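PDB 4YO7: sugar ABC transporter (Sugar-binding protein) from Bacillus halodurans, which binds myo-inositol and is probably the solute-binding component that hands this sugar-like polyol to an ABC transporter. Local coordinates for residues A[50-55]-A[60-65]; A[180-185]-A[208-213]; A[217-222]-A[230-235]; A[239-244]-A[264-269]; A[245-250]-A[254-259]. One frame throughout, in Å; residues are numbered along the deposited sequence.

Contact 1. Residues A[50-55]-A[60-65]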
# COMPACT_ATOMS: atom_id res chain seq x y z
N VAL A 50 -6.43 3.98 -16.90
CA VAL A 50 -5.99 3.64 -15.55
C VAL A 50 -6.65 2.34 -15.11
O VAL A 50 -7.86 2.19 -15.27
CB VAL A 50 -6.37 4.74 -14.57
CG1 VAL A 50 -5.87 4.46 -13.15
CG2 VAL A 50 -5.81 6.04 -15.07
N SER A 51 -5.85 1.42 -14.59
CA SER A 51 -6.40 0.20 -13.99
C SER A 51 -5.87 0.07 -12.57
O SER A 51 -4.70 -0.25 -12.38
CB SER A 51 -6.04 -1.04 -14.80
OG SER A 51 -6.50 -2.24 -14.16
N ILE A 52 -6.76 0.30 -11.60
CA ILE A 52 -6.39 0.16 -10.20
C ILE A 52 -6.73 -1.27 -9.78
O ILE A 52 -7.67 -1.84 -10.29
CB ILE A 52 -7.11 1.22 -9.32
CG1 ILE A 52 -6.44 1.33 -7.95
CG2 ILE A 52 -8.61 0.94 -9.20
CD1 ILE A 52 -6.80 2.61 -7.22
N SER A 53 -5.93 -1.87 -8.91
CA SER A 53 -6.17 -3.27 -8.53
C SER A 53 -7.55 -3.49 -7.92
O SER A 53 -8.20 -4.48 -8.24
CB SER A 53 -5.09 -3.78 -7.55
OG SER A 53 -5.13 -3.07 -6.33
N ASN A 54 -7.97 -2.59 -7.05
CA ASN A 54 -9.25 -2.65 -6.37
C ASN A 54 -9.39 -1.40 -5.53
O ASN A 54 -8.43 -0.65 -5.39
CB ASN A 54 -9.40 -3.95 -5.53
CG ASN A 54 -8.65 -3.91 -4.20
OD1 ASN A 54 -7.46 -3.53 -4.11
ND2 ASN A 54 -9.33 -4.35 -3.17
N LEU A 55 -10.59 -1.16 -5.01
CA LEU A 55 -10.86 0.02 -4.20
C LEU A 55 -10.91 -0.33 -2.72
O LEU A 55 -11.95 -0.21 -2.06
CB LEU A 55 -12.15 0.69 -4.67
CG LEU A 55 -12.01 1.23 -6.10
CD1 LEU A 55 -13.38 1.70 -6.59
CD2 LEU A 55 -11.02 2.36 -6.20
N THR A 60 -8.69 3.58 -2.13
CA THR A 60 -9.80 4.47 -2.45
C THR A 60 -9.35 5.92 -2.35
O THR A 60 -9.72 6.75 -3.18
CB THR A 60 -11.01 4.21 -1.54
OG1 THR A 60 -11.51 2.90 -1.82
CG2 THR A 60 -12.13 5.22 -1.80
N TYR A 61 -8.53 6.23 -1.34
CA TYR A 61 -8.01 7.59 -1.22
C TYR A 61 -7.10 7.91 -2.41
O TYR A 61 -7.10 9.03 -2.92
CB TYR A 61 -7.25 7.77 0.09
CG TYR A 61 -8.13 7.67 1.32
CD1 TYR A 61 -8.91 8.74 1.72
CD2 TYR A 61 -8.18 6.51 2.07
CE1 TYR A 61 -9.72 8.65 2.83
CE2 TYR A 61 -8.98 6.41 3.18
CZ TYR A 61 -9.75 7.49 3.56
OH TYR A 61 -10.56 7.41 4.68
N MSE A 62 -6.34 6.92 -2.86
CA MSE A 62 -5.43 7.16 -3.97
C MSE A 62 -6.22 7.43 -5.24
O MSE A 62 -5.92 8.37 -5.97
CB MSE A 62 -4.48 5.99 -4.19
CG MSE A 62 -3.35 6.39 -5.17
SE MSE A 62 -2.21 4.85 -5.57
CE MSE A 62 -3.30 3.99 -6.94
N GLN A 63 -7.25 6.62 -5.48
CA GLN A 63 -8.10 6.79 -6.67
C GLN A 63 -8.82 8.14 -6.66
O GLN A 63 -8.90 8.80 -7.69
CB GLN A 63 -9.12 5.67 -6.74
CG GLN A 63 -10.23 5.81 -7.84
CD GLN A 63 -10.01 4.88 -9.00
OE1 GLN A 63 -8.88 4.57 -9.36
NE2 GLN A 63 -11.10 4.38 -9.56
N ASP A 64 -9.33 8.56 -5.50
CA ASP A 64 -9.99 9.87 -5.40
C ASP A 64 -9.00 10.99 -5.73
O ASP A 64 -9.36 11.99 -6.38
CB ASP A 64 -10.58 10.10 -4.00
CG ASP A 64 -11.81 9.24 -3.72
OD1 ASP A 64 -12.38 8.65 -4.67
OD2 ASP A 64 -12.23 9.17 -2.54
N ALA A 65 -7.76 10.82 -5.30
CA ALA A 65 -6.72 11.81 -5.59
C ALA A 65 -6.37 11.83 -7.09
O ALA A 65 -6.12 12.91 -7.65
CB ALA A 65 -5.47 11.55 -4.77
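I52, at the end of strand 46-52, and L55, in the loop after it, both pack against Q63 on helix 57-70. In the apolar part of this packing, methyl groups supply the strand and loop side. I52 has CG1 anti to its backbone N (chi1 -164°), which extends CD1 toward the helix until it lies 3.8 Å from CE of M62. This M62 is a selenomethionine whose chain bends at its last torsion, and the two side chains run past each other in opposite senses. L55 brings a single methyl: CD2 lies along the methylenes and amide carbon of Q63, 3.9 Å from Q63 CB. The elements joined here are the first strand and helix of a beta-alpha-beta unit that continues into strand 76-82, part of the Rossmann-like lobe of a sugar-binding protein. D56 in the link and F58 and L59 in the first turn of the helix belong to the inositol pocket. Contacts of mixed polarity come next. Q63 reaches the strand by a bend at its second torsion (chi2 106°), which puts OE1 against I52, 3.6 Å from both I52 CD1 and I52 CG2. Glutamine suits this place because its methylenes serve as apolar surface while the flat amide spans to the strand. Cut back to an alanine, this position would keep only CB beside L55 CD2, and a gap would probably open where the amide lay against I52. Near the surface, T60 OG1 comes 3.2 Å from L55 O, at an angle too poor for a hydrogen bond; the hydroxyl bonds instead to the backbone oxygen of D56.

Contact 2. Residues A[180-185]-A[208-213]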
# COMPACT_ATOMS: atom_id res chain seq x y z
N HIS A 180 2.42 -10.10 -2.59
CA HIS A 180 2.55 -8.68 -2.91
C HIS A 180 3.94 -8.25 -2.44
O HIS A 180 4.40 -8.68 -1.38
CB HIS A 180 1.50 -7.83 -2.21
CG HIS A 180 0.12 -7.96 -2.80
ND1 HIS A 180 -0.84 -6.99 -2.61
CD2 HIS A 180 -0.46 -8.93 -3.53
CE1 HIS A 180 -1.95 -7.34 -3.21
NE2 HIS A 180 -1.75 -8.52 -3.79
N GLU A 181 4.60 -7.37 -3.19
CA GLU A 181 5.89 -6.88 -2.72
C GLU A 181 5.77 -6.19 -1.38
O GLU A 181 6.68 -6.28 -0.54
CB GLU A 181 6.51 -5.95 -3.77
CG GLU A 181 7.89 -5.48 -3.41
CD GLU A 181 7.96 -4.20 -2.63
OE1 GLU A 181 6.90 -3.66 -2.26
OE2 GLU A 181 9.11 -3.75 -2.34
N ALA A 182 4.64 -5.51 -1.14
CA ALA A 182 4.48 -4.78 0.13
C ALA A 182 4.42 -5.76 1.30
O ALA A 182 4.93 -5.48 2.37
CB ALA A 182 3.25 -3.91 0.11
N GLN A 183 3.84 -6.94 1.07
CA GLN A 183 3.78 -7.96 2.10
C GLN A 183 5.17 -8.49 2.35
O GLN A 183 5.65 -8.49 3.51
CB GLN A 183 2.80 -9.09 1.70
CG GLN A 183 2.83 -10.32 2.64
CD GLN A 183 3.87 -11.36 2.24
OE1 GLN A 183 3.95 -11.78 1.08
NE2 GLN A 183 4.69 -11.78 3.22
N ILE A 184 5.84 -8.94 1.29
CA ILE A 184 7.14 -9.56 1.42
C ILE A 184 8.09 -8.60 2.11
O ILE A 184 8.83 -8.99 3.03
CB ILE A 184 7.70 -9.97 0.03
CG1 ILE A 184 6.87 -11.09 -0.57
CG2 ILE A 184 9.19 -10.36 0.15
CD1 ILE A 184 7.10 -11.28 -2.06
N MSE A 185 8.07 -7.34 1.69
CA MSE A 185 9.11 -6.43 2.10
C MSE A 185 8.79 -5.69 3.40
O MSE A 185 9.70 -5.36 4.15
CB MSE A 185 9.44 -5.45 0.97
CG MSE A 185 10.08 -6.16 -0.22
SE MSE A 185 11.82 -6.98 0.25
CE MSE A 185 12.92 -5.41 0.15
N ALA A 208 -3.56 -12.10 7.00
CA ALA A 208 -4.96 -11.67 7.08
C ALA A 208 -5.30 -10.78 5.87
O ALA A 208 -6.27 -10.02 5.89
CB ALA A 208 -5.27 -10.97 8.41
N LYS A 209 -4.55 -10.97 4.79
CA LYS A 209 -4.99 -10.58 3.45
C LYS A 209 -5.35 -9.09 3.32
O LYS A 209 -6.23 -8.74 2.55
CB LYS A 209 -6.19 -11.44 3.04
CG LYS A 209 -5.90 -12.94 3.12
CD LYS A 209 -7.14 -13.78 2.79
CE LYS A 209 -6.85 -15.26 2.91
NZ LYS A 209 -6.38 -15.86 1.64
N PHE A 210 -4.63 -8.25 4.05
CA PHE A 210 -4.84 -6.79 4.10
C PHE A 210 -6.25 -6.40 4.53
O PHE A 210 -6.66 -5.24 4.33
CB PHE A 210 -4.51 -6.14 2.76
CG PHE A 210 -3.04 -5.95 2.49
CD1 PHE A 210 -2.14 -5.55 3.48
CD2 PHE A 210 -2.55 -6.13 1.21
CE1 PHE A 210 -0.82 -5.33 3.20
CE2 PHE A 210 -1.22 -5.93 0.94
CZ PHE A 210 -0.35 -5.54 1.95
N ASP A 211 -6.98 -7.34 5.16
CA ASP A 211 -8.41 -7.19 5.43
C ASP A 211 -8.74 -7.08 6.93
O ASP A 211 -8.19 -7.81 7.76
CB ASP A 211 -9.16 -8.37 4.79
CG ASP A 211 -10.65 -8.26 4.93
OD1 ASP A 211 -11.24 -7.50 4.15
OD2 ASP A 211 -11.22 -8.92 5.82
N ARG A 212 -9.62 -6.15 7.28
CA ARG A 212 -10.01 -5.95 8.69
C ARG A 212 -10.71 -7.15 9.30
O ARG A 212 -10.37 -7.58 10.40
CB ARG A 212 -10.93 -4.73 8.82
CG ARG A 212 -11.13 -4.25 10.25
CD ARG A 212 -12.09 -3.08 10.32
NE ARG A 212 -11.60 -1.93 9.58
CZ ARG A 212 -12.01 -0.69 9.78
NH1 ARG A 212 -12.94 -0.44 10.69
NH2 ARG A 212 -11.49 0.31 9.06
N SER A 213 -11.70 -7.70 8.60
CA SER A 213 -12.44 -8.81 9.19
C SER A 213 -11.53 -10.05 9.31
O SER A 213 -11.62 -10.79 10.29
CB SER A 213 -13.70 -9.12 8.35
OG SER A 213 -13.34 -9.45 7.03
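F210 reaches from the turn before helix 212-224 to H180 and A182, at the start of helix 181-195. Its backbone has a positive phi, as expected within a type I' turn running from A208 to D211. From CB the chain leaves with CG anti to the carbonyl carbon (chi1 -78°), which directs the ring at the other helix. CE2, on one flank of the ring, comes 3.7 Å from H180 ND1, which sits at the ring edge, in its plane. CZ, at the tip, faces A182 CB at 4.4 Å. On the other flank, F210 CE1 lies 3.8 Å from N235 CB. The two aromatic rings are inclined at 56° with centroids 5.9 Å apart, an oblique pairing that is neither a stack nor a T-shape. Alanine suits position 182 because a methyl is enough to meet the ring tip, loosely, where a longer side chain would run into it. The F210 side chain stands only about 4 Å from the bound inositol. Polar bonds hold the backbone nearby: F210 O accepts from ND2 of N236, an inositol-pocket residue, and D211 caps helix 212-224, its OD2 taking a bond from E214 N. Between the two segments themselves there are no hydrogen bonds, and the rings are oblique and the methyl contact loose, which implies a contact held by dispersion and at most weakly polar forces.

Contact 3. Residues A[217-222]-A[230-235]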
# COMPACT_ATOMS: atom_id res chain seq x y z
N ARG A 217 -10.33 -12.25 12.72
CA ARG A 217 -10.44 -13.70 12.84
C ARG A 217 -9.10 -14.28 13.19
O ARG A 217 -9.00 -15.11 14.07
CB ARG A 217 -10.98 -14.33 11.54
CG ARG A 217 -11.09 -15.85 11.62
CD ARG A 217 -11.86 -16.43 10.43
NE ARG A 217 -11.11 -16.31 9.18
CZ ARG A 217 -10.31 -17.24 8.68
NH1 ARG A 217 -10.13 -18.41 9.30
NH2 ARG A 217 -9.67 -17.01 7.54
N LEU A 218 -8.04 -13.80 12.53
CA LEU A 218 -6.72 -14.29 12.81
C LEU A 218 -6.34 -14.00 14.25
O LEU A 218 -5.83 -14.87 14.96
CB LEU A 218 -5.71 -13.67 11.84
CG LEU A 218 -4.24 -14.05 12.02
CD1 LEU A 218 -4.08 -15.58 12.06
CD2 LEU A 218 -3.38 -13.40 10.91
N MSE A 219 -6.57 -12.76 14.70
CA MSE A 219 -6.27 -12.42 16.09
C MSE A 219 -7.02 -13.32 17.07
O MSE A 219 -6.46 -13.76 18.08
CB MSE A 219 -6.61 -10.97 16.38
CG MSE A 219 -6.17 -10.48 17.73
SE MSE A 219 -4.26 -10.22 17.78
CE MSE A 219 -3.82 -11.57 19.07
N GLU A 220 -8.30 -13.58 16.78
CA GLU A 220 -9.11 -14.47 17.61
C GLU A 220 -8.45 -15.85 17.73
O GLU A 220 -8.37 -16.41 18.83
CB GLU A 220 -10.51 -14.61 17.03
CG GLU A 220 -11.43 -13.42 17.30
CD GLU A 220 -12.76 -13.49 16.53
OE1 GLU A 220 -12.98 -14.43 15.75
OE2 GLU A 220 -13.59 -12.58 16.72
N ASN A 221 -8.01 -16.39 16.60
CA ASN A 221 -7.37 -17.70 16.58
C ASN A 221 -6.06 -17.68 17.35
O ASN A 221 -5.74 -18.60 18.11
CB ASN A 221 -7.17 -18.16 15.14
CG ASN A 221 -8.49 -18.50 14.46
OD1 ASN A 221 -9.50 -18.69 15.13
ND2 ASN A 221 -8.48 -18.59 13.14
N TRP A 222 -5.30 -16.61 17.19
CA TRP A 222 -4.06 -16.48 17.91
C TRP A 222 -4.28 -16.42 19.42
O TRP A 222 -3.52 -17.02 20.18
CB TRP A 222 -3.34 -15.23 17.45
CG TRP A 222 -2.59 -15.38 16.15
CD1 TRP A 222 -2.32 -16.55 15.47
CD2 TRP A 222 -1.96 -14.33 15.42
NE1 TRP A 222 -1.56 -16.27 14.35
CE2 TRP A 222 -1.33 -14.92 14.30
CE3 TRP A 222 -1.88 -12.95 15.59
CZ2 TRP A 222 -0.62 -14.16 13.37
CZ3 TRP A 222 -1.18 -12.22 14.67
CH2 TRP A 222 -0.57 -12.81 13.58
N ASP A 230 3.30 -10.01 22.86
CA ASP A 230 3.55 -8.70 23.43
C ASP A 230 3.26 -7.59 22.42
O ASP A 230 2.95 -6.47 22.82
CB ASP A 230 4.99 -8.59 23.93
CG ASP A 230 5.27 -9.57 25.03
OD1 ASP A 230 4.61 -9.46 26.09
OD2 ASP A 230 6.12 -10.46 24.86
N ALA A 231 3.32 -7.91 21.13
CA ALA A 231 3.02 -6.95 20.06
C ALA A 231 2.47 -7.67 18.85
O ALA A 231 2.94 -8.76 18.50
CB ALA A 231 4.25 -6.17 19.67
N VAL A 232 1.48 -7.04 18.24
CA VAL A 232 0.90 -7.49 16.99
C VAL A 232 1.30 -6.45 15.96
O VAL A 232 0.97 -5.28 16.11
CB VAL A 232 -0.62 -7.63 17.07
CG1 VAL A 232 -1.21 -7.94 15.68
CG2 VAL A 232 -0.98 -8.71 18.07
N VAL A 233 2.05 -6.88 14.95
CA VAL A 233 2.64 -5.98 13.99
C VAL A 233 2.11 -6.37 12.61
O VAL A 233 2.39 -7.46 12.11
CB VAL A 233 4.19 -6.03 14.06
CG1 VAL A 233 4.78 -5.05 13.10
CG2 VAL A 233 4.65 -5.71 15.47
N ALA A 234 1.31 -5.48 12.03
CA ALA A 234 0.56 -5.80 10.82
C ALA A 234 1.08 -5.04 9.62
O ALA A 234 1.42 -3.87 9.72
CB ALA A 234 -0.91 -5.50 11.02
N ASN A 235 1.12 -5.71 8.47
CA ASN A 235 1.54 -5.08 7.24
C ASN A 235 0.64 -3.90 6.80
O ASN A 235 1.05 -3.13 5.91
CB ASN A 235 1.56 -6.09 6.07
CG ASN A 235 2.71 -7.10 6.08
OD1 ASN A 235 2.73 -8.00 5.20
ND2 ASN A 235 3.67 -7.00 7.00
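The indole of W222 turns an edge toward strand 231-234: CZ3 is 4.4 Å from V232 CG1, which lies near the ring plane. One face is covered from within the same helix by L218, one turn earlier, whose CG stands 3.8 Å above the plane, over the ring centre. The ring also reaches A172 and M174 of strand 169-175, so a broad flat side chain suits a helix that must span two strands. The second branch of V232 meets another residue. Because the valine has CG1 anti to its backbone N (chi1 173°), CG2 is left to face M219, a selenomethionine, with its SE 3.6 Å away and the terminal CE at 4.2 Å from the same methyl. M219 gets there by bending at both its second and third torsions, the sort of adaptation that an unbranched, flexible chain allows. A beta-branched valine in turn fits a strand and offers one methyl to each partner. M219, W222 and V232 are all buried. The arrangement is that of a beta-alpha-beta crossover in a Rossmann-like lobe: helix 212-224 leads from strand 200-207 to strand 231-234, passing the intervening strand 169-175, and buries apolar side chains against the parallel sheet.

Contact 4. Residues A[239-244]-A[264-269]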
# COMPACT_ATOMS: atom_id res chain seq x y z
N MSE A 239 -5.67 -4.56 8.89
CA MSE A 239 -5.50 -5.77 9.71
C MSE A 239 -5.30 -5.43 11.18
O MSE A 239 -5.87 -6.11 12.05
CB MSE A 239 -4.33 -6.61 9.19
CG MSE A 239 -4.67 -7.24 7.86
SE MSE A 239 -3.24 -8.37 7.19
CE MSE A 239 -1.77 -7.10 7.12
N ALA A 240 -4.54 -4.37 11.45
CA ALA A 240 -4.30 -3.93 12.83
C ALA A 240 -5.61 -3.55 13.49
O ALA A 240 -5.83 -3.87 14.65
CB ALA A 240 -3.32 -2.77 12.85
N LEU A 241 -6.49 -2.89 12.74
CA LEU A 241 -7.79 -2.48 13.28
C LEU A 241 -8.66 -3.70 13.59
O LEU A 241 -9.41 -3.72 14.58
CB LEU A 241 -8.50 -1.55 12.29
CG LEU A 241 -7.84 -0.17 12.15
CD1 LEU A 241 -8.52 0.65 11.05
CD2 LEU A 241 -7.83 0.64 13.45
N GLY A 242 -8.56 -4.73 12.76
CA GLY A 242 -9.22 -5.99 13.04
C GLY A 242 -8.69 -6.66 14.30
O GLY A 242 -9.44 -7.17 15.12
N ALA A 243 -7.37 -6.65 14.47
CA ALA A 243 -6.78 -7.23 15.67
C ALA A 243 -7.24 -6.51 16.92
O ALA A 243 -7.52 -7.13 17.96
CB ALA A 243 -5.30 -7.20 15.57
N ILE A 244 -7.34 -5.19 16.82
CA ILE A 244 -7.81 -4.37 17.93
C ILE A 244 -9.22 -4.77 18.34
O ILE A 244 -9.51 -4.90 19.53
CB ILE A 244 -7.76 -2.85 17.55
CG1 ILE A 244 -6.31 -2.37 17.59
CG2 ILE A 244 -8.65 -2.00 18.46
CD1 ILE A 244 -6.03 -1.08 16.87
N THR A 264 -4.15 5.62 7.60
CA THR A 264 -5.47 6.01 7.10
C THR A 264 -6.23 6.79 8.16
O THR A 264 -5.89 6.76 9.35
CB THR A 264 -6.33 4.80 6.73
OG1 THR A 264 -6.50 3.98 7.89
CG2 THR A 264 -5.70 3.99 5.60
N PRO A 265 -7.27 7.52 7.74
CA PRO A 265 -8.05 8.20 8.76
C PRO A 265 -8.62 7.26 9.84
O PRO A 265 -8.64 7.65 11.01
CB PRO A 265 -9.17 8.86 7.94
CG PRO A 265 -8.49 9.22 6.66
CD PRO A 265 -7.58 8.02 6.39
N ALA A 266 -9.06 6.07 9.45
CA ALA A 266 -9.54 5.09 10.42
C ALA A 266 -8.45 4.76 11.43
O ALA A 266 -8.72 4.62 12.60
CB ALA A 266 -10.01 3.82 9.71
N ALA A 267 -7.22 4.60 10.96
CA ALA A 267 -6.11 4.26 11.83
C ALA A 267 -5.79 5.41 12.78
O ALA A 267 -5.52 5.20 13.96
CB ALA A 267 -4.88 3.91 11.00
N LEU A 268 -5.83 6.63 12.26
CA LEU A 268 -5.48 7.78 13.08
C LEU A 268 -6.51 7.97 14.19
O LEU A 268 -6.15 8.33 15.30
CB LEU A 268 -5.35 9.06 12.23
CG LEU A 268 -4.23 9.04 11.19
CD1 LEU A 268 -4.35 10.27 10.31
CD2 LEU A 268 -2.87 8.99 11.85
N GLU A 269 -7.77 7.68 13.88
CA GLU A 269 -8.82 7.73 14.88
C GLU A 269 -8.58 6.68 15.96
O GLU A 269 -8.79 6.94 17.15
CB GLU A 269 -10.19 7.51 14.24
CG GLU A 269 -11.36 7.71 15.21
CD GLU A 269 -12.63 7.00 14.77
OE1 GLU A 269 -12.71 6.56 13.60
OE2 GLU A 269 -13.55 6.86 15.60
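At the capped N-terminal turn of helix 265-272, A266 and A267 receive L241 from the second turn of helix 237-249. L241 CD1 does most of the touching and lies 3.8 Å from A266 CB. The same methyl also reaches the peptide that joins A266 to A267, and CD2 approaches the oxygen of that peptide, A266 O, at 4.2 Å. The leucine thus rests on one methyl and on the peptide beyond it. This is possible because alanine has so little side chain, so that the neighbouring helix can be approached almost to its backbone; the nearest CA atoms, those of L241 and A267, are 7.1 Å apart. A chi1 of -69° swings CG of L241 to the side of the backbone N and sends both methyls across to the other helix. The two helices are successive ones in the alternating beta-alpha lobe built on the four-stranded parallel sheet, with strand 257-259 between them in the chain. T264 opens the second helix as its N-cap: OG1 accepts from A267 N at 3.2 Å with an angle of 154°, and threonine suits the post because its short side chain can replace a missing backbone acceptor. T264 N is in turn held by the D237 carboxylate, from the start of the first helix. R212 of helix 212-224 packs on both L241 and A266.

Contact 5. Residues A[245-250]-A[254-259]. With MG (magnesium ion), chain C.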
# COMPACT_ATOMS: atom_id res chain seq x y z
N LEU A 245 -10.11 -4.99 17.37
CA LEU A 245 -11.47 -5.42 17.68
C LEU A 245 -11.46 -6.73 18.46
O LEU A 245 -12.25 -6.92 19.40
CB LEU A 245 -12.29 -5.59 16.41
CG LEU A 245 -12.64 -4.32 15.64
CD1 LEU A 245 -13.23 -4.65 14.29
CD2 LEU A 245 -13.61 -3.49 16.45
N ALA A 246 -10.58 -7.65 18.08
CA ALA A 246 -10.52 -8.92 18.77
C ALA A 246 -9.94 -8.77 20.17
O ALA A 246 -10.42 -9.39 21.12
CB ALA A 246 -9.72 -9.92 17.96
N LEU A 247 -8.88 -7.97 20.29
CA LEU A 247 -8.24 -7.75 21.58
C LEU A 247 -9.23 -7.05 22.51
O LEU A 247 -9.36 -7.42 23.67
CB LEU A 247 -6.96 -6.94 21.42
CG LEU A 247 -5.77 -7.67 20.77
CD1 LEU A 247 -4.78 -6.67 20.18
CD2 LEU A 247 -5.14 -8.60 21.81
N GLU A 248 -9.94 -6.05 21.99
CA GLU A 248 -10.92 -5.32 22.80
C GLU A 248 -11.96 -6.24 23.37
O GLU A 248 -12.39 -6.07 24.52
CB GLU A 248 -11.65 -4.26 21.98
CG GLU A 248 -11.01 -2.91 22.00
CD GLU A 248 -11.80 -1.90 21.18
OE1 GLU A 248 -12.51 -2.31 20.24
OE2 GLU A 248 -11.71 -0.70 21.50
N ALA A 249 -12.37 -7.21 22.56
CA ALA A 249 -13.46 -8.11 22.92
C ALA A 249 -13.16 -8.98 24.14
O ALA A 249 -14.08 -9.41 24.83
CB ALA A 249 -13.81 -8.99 21.75
N VAL A 250 -11.88 -9.25 24.40
CA VAL A 250 -11.48 -10.07 25.54
C VAL A 250 -10.71 -9.25 26.59
O VAL A 250 -10.07 -9.82 27.47
CB VAL A 250 -10.60 -11.28 25.12
CG1 VAL A 250 -11.40 -12.23 24.25
CG2 VAL A 250 -9.31 -10.83 24.40
N ASP A 254 -4.95 -3.54 26.42
CA ASP A 254 -3.93 -2.78 27.14
C ASP A 254 -2.65 -3.59 27.38
O ASP A 254 -1.61 -3.03 27.75
CB ASP A 254 -4.49 -2.27 28.48
CG ASP A 254 -5.71 -1.38 28.30
OD1 ASP A 254 -5.52 -0.16 28.07
OD2 ASP A 254 -6.84 -1.89 28.38
N ASP A 255 -2.70 -4.89 27.13
CA ASP A 255 -1.55 -5.78 27.34
C ASP A 255 -0.70 -6.02 26.09
O ASP A 255 0.30 -6.74 26.15
CB ASP A 255 -2.03 -7.13 27.86
CG ASP A 255 -2.54 -7.04 29.28
OD1 ASP A 255 -1.72 -7.17 30.21
OD2 ASP A 255 -3.76 -6.84 29.47
N VAL A 256 -1.12 -5.46 24.97
CA VAL A 256 -0.49 -5.76 23.69
C VAL A 256 -0.26 -4.47 22.92
O VAL A 256 -1.14 -3.64 22.86
CB VAL A 256 -1.36 -6.75 22.86
CG1 VAL A 256 -0.75 -7.07 21.56
CG2 VAL A 256 -1.54 -8.04 23.61
N ILE A 257 0.94 -4.30 22.37
CA ILE A 257 1.23 -3.19 21.47
C ILE A 257 0.68 -3.57 20.08
O ILE A 257 0.89 -4.69 19.64
CB ILE A 257 2.76 -2.89 21.42
CG1 ILE A 257 3.22 -2.35 22.78
CG2 ILE A 257 3.11 -1.91 20.30
CD1 ILE A 257 4.70 -2.11 22.88
N VAL A 258 -0.04 -2.66 19.43
CA VAL A 258 -0.55 -2.90 18.07
C VAL A 258 0.03 -1.87 17.11
O VAL A 258 0.06 -0.67 17.39
CB VAL A 258 -2.10 -2.83 18.02
CG1 VAL A 258 -2.63 -3.20 16.64
CG2 VAL A 258 -2.69 -3.76 19.08
N ALA A 259 0.48 -2.37 15.97
CA ALA A 259 1.07 -1.53 14.93
C ALA A 259 0.49 -1.85 13.56
O ALA A 259 0.26 -3.01 13.22
CB ALA A 259 2.58 -1.71 14.93
MG MG C . -2.43 -1.85 23.49
O HOH W 1 -2.73 -0.80 21.71
O HOH W 2 -0.87 -0.69 24.28
O HOH W 3 -3.41 -0.18 24.27
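L247 puts one methyl on each of two valines, V256 and V258. It leaves helix 237-249 with a chi1 of -72° that turns its fork toward strand 257-259 and the residue before it. Against V258 the side chains run antiparallel alongside each other, L247 CD1 coming 3.7 Å from V258 CG2. Against V256 they lie nearly perpendicular, with a longer approach of 4.1 Å between L247 CD2 and V256 CG2. Both valines have CG2 beside the backbone N, so it is the same branch of each that meets the leucine. They can share this partner because alternate residues of an extended chain face the same way, whereas I257 between them points away. Leucine suits the helix, and its branched end matches the spacing of the pair; the beta-branched valines favour extended backbone. The contact closes the beta-alpha-beta unit of strand 231-234, helix 237-249 and strand 257-259. V256 has a second task: its O binds the magnesium ion at 2.3 Å, together with three waters, each 2.1 Å from the metal, and the backbone oxygen of L253. Since both protein ligands are carbonyl oxygens, this site asks nothing of the V256 side chain, which can be wholly apolar and bury itself against L247 while the backbone serves the cation.

Contact 1 belongs to the lobe with the six-stranded sheet, while contacts 2 to 5 gather around the four-stranded sheet of the other. One place where the lobes touch is Y61 of contact 1 on P265 of contact 4. Contacts 3, 4 and 5 are buried, and the packing across them is apolar: 4 and 5 share helix 237-249, and the strands of 3 and 5 are neighbours joined by probable backbone hydrogen bonds. Contact 5 alone adds a metal. Contact 2, only partly buried, uses the same helix as contact 3 but lies close to the inositol and pairs two aromatic rings. Contacts 2 and 4 each hold a capped helix start. Contact 1 mixes buried methyls with an amide, its L55 end being exposed.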